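Local coordinates for KLLA0C04147p (Kluyveromyces lactis, PDB 5H2A), which probably binds and transfers sterols as a member of the OSBP family, and is represented here by its N-terminal ankyrin-repeat domain, at residues A[199-202]-A[203-207]. Residues are numbered along the deposited sequence; the frame is centred on the assembly and turned at random.
Sequences LHEF and VKKRD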
loop_
_atom_site.group_PDB
_atom_site.type_symbol
_atom_site.label_atom_id
_atom_site.label_comp_id
_atom_site.label_asym_id
_atom_site.label_seq_id
_atom_site.Cartn_x
_atom_site.Cartn_y
_atom_site.Cartn_z
ATOM N N LEU A 199 4.794 21.687 -3.886
ATOM C CA LEU A 199 5.808 22.371 -3.083
ATOM C C LEU A 199 5.941 23.833 -3.504
ATOM O O LEU A 199 5.998 24.718 -2.645
ATOM C CB LEU A 199 7.156 21.648 -3.163
ATOM C CG LEU A 199 8.284 22.244 -2.296
ATOM C CD1 LEU A 199 7.943 22.291 -0.780
ATOM C CD2 LEU A 199 9.588 21.441 -2.506
ATOM N N HIS A 200 5.958 24.120 -4.815
ATOM C CA HIS A 200 5.945 25.521 -5.249
ATOM C C HIS A 200 4.705 26.239 -4.744
ATOM O O HIS A 200 4.772 27.388 -4.281
ATOM C CB HIS A 200 5.973 25.623 -6.771
ATOM C CG HIS A 200 7.249 25.156 -7.375
ATOM N ND1 HIS A 200 7.397 23.884 -7.878
ATOM C CD2 HIS A 200 8.435 25.780 -7.558
ATOM C CE1 HIS A 200 8.624 23.742 -8.344
ATOM N NE2 HIS A 200 9.272 24.879 -8.168
ATOM N N GLU A 201 3.553 25.585 -4.896
ATOM C CA GLU A 201 2.269 26.177 -4.540
ATOM C C GLU A 201 2.244 26.601 -3.076
ATOM O O GLU A 201 1.859 27.732 -2.747
ATOM C CB GLU A 201 1.155 25.165 -4.844
ATOM C CG GLU A 201 -0.196 25.558 -4.288
ATOM C CD GLU A 201 -1.252 24.460 -4.431
ATOM O OE1 GLU A 201 -0.981 23.440 -5.099
ATOM O OE2 GLU A 201 -2.349 24.626 -3.855
ATOM N N PHE A 202 2.657 25.707 -2.174
ATOM C CA PHE A 202 2.561 26.037 -0.764
ATOM C C PHE A 202 3.744 26.839 -0.253
ATOM O O PHE A 202 3.611 27.506 0.779
ATOM C CB PHE A 202 2.344 24.762 0.057
ATOM C CG PHE A 202 0.959 24.200 -0.133
ATOM C CD1 PHE A 202 -0.115 24.736 0.574
ATOM C CD2 PHE A 202 0.718 23.222 -1.080
ATOM C CE1 PHE A 202 -1.410 24.260 0.371
ATOM C CE2 PHE A 202 -0.577 22.736 -1.308
ATOM C CZ PHE A 202 -1.647 23.256 -0.568
ATOM N N VAL A 203 4.879 26.830 -0.952
ATOM C CA VAL A 203 5.905 27.823 -0.637
ATOM C C VAL A 203 5.378 29.225 -0.923
ATOM O O VAL A 203 5.522 30.138 -0.103
ATOM C CB VAL A 203 7.212 27.552 -1.405
ATOM C CG1 VAL A 203 8.120 28.810 -1.328
ATOM C CG2 VAL A 203 7.913 26.332 -0.847
ATOM N N LYS A 204 4.750 29.416 -2.086
ATOM C CA LYS A 204 4.210 30.734 -2.410
ATOM C C LYS A 204 3.096 31.133 -1.455
ATOM O O LYS A 204 2.958 32.319 -1.128
ATOM C CB LYS A 204 3.718 30.762 -3.861
ATOM C CG LYS A 204 4.862 30.807 -4.875
ATOM C CD LYS A 204 4.366 31.019 -6.305
ATOM C CE LYS A 204 3.612 29.829 -6.851
ATOM N NZ LYS A 204 3.290 30.031 -8.299
ATOM N N LYS A 205 2.315 30.160 -0.975
ATOM C CA LYS A 205 1.294 30.417 0.033
ATOM C C LYS A 205 1.875 30.674 1.421
ATOM O O LYS A 205 1.106 31.016 2.327
ATOM C CB LYS A 205 0.316 29.240 0.093
ATOM C CG LYS A 205 -0.663 29.202 -1.090
ATOM C CD LYS A 205 -1.442 27.883 -1.090
ATOM C CE LYS A 205 -2.533 27.875 -2.170
ATOM N NZ LYS A 205 -3.310 26.598 -2.069
ATOM N N ARG A 206 3.194 30.519 1.605
ATOM C CA ARG A 206 3.830 30.657 2.921
ATOM C C ARG A 206 3.195 29.728 3.948
ATOM O O ARG A 206 3.096 30.060 5.130
ATOM C CB ARG A 206 3.785 32.104 3.420
ATOM C CG ARG A 206 5.003 32.905 3.051
ATOM C CD ARG A 206 5.050 33.164 1.578
ATOM N NE ARG A 206 6.229 33.939 1.181
ATOM C CZ ARG A 206 6.417 34.394 -0.055
ATOM N NH1 ARG A 206 5.499 34.153 -0.985
ATOM N NH2 ARG A 206 7.505 35.088 -0.361
ATOM N N ASP A 207 2.751 28.557 3.508
ATOM C CA ASP A 207 2.053 27.627 4.388
ATOM C C ASP A 207 3.123 26.709 4.977
ATOM O O ASP A 207 3.459 25.674 4.413
ATOM C CB ASP A 207 0.976 26.866 3.616
ATOM C CG ASP A 207 0.035 26.099 4.532
ATOM O OD1 ASP A 207 0.440 25.782 5.680
ATOM O OD2 ASP A 207 -1.111 25.817 4.115
#
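V203 N, K204 N and K205 N donate to L199 O, H200 O and E201 O down the last turns of helix 198-204, which ends in a Schellman motif: R206 takes positive phi (55°), D207 N hydrogen-bonds F202 O (3.0 Å), and R206 N hydrogen-bonds V203 O (2.9 Å). This end turns the chain straight into helix 208-215, whose first turn D207 caps through OD1 to L210 N. E201 and K205 run alongside each other. With CG anti to the backbone N (chi1 169°) and the chain extended beyond it, E201 carries its carboxylate to K205 NZ; OE2 forms a salt bridge there (2.8 Å) through its anti lone pair, and OE1 a second with R161. With an alanine here, K205 and R161 would probably lose their shared carboxylate, and the CG packed off-centre over one F202 ring face would be gone. F202 packs against L210, C211 and I214 of helix 208-215, while K205 CD runs beside the ring, obliquely, 3.8 Å from F202 CD1. L199 CD1 touches V203 CG2 at 4.0 Å, both residues also meeting L258 of helix 249-268. Across the turn, the D207 carboxylate plane, salt-bridged to R167, is inclined 67° to the F202 ring, with OD2 3.8 Å from F202 CD1.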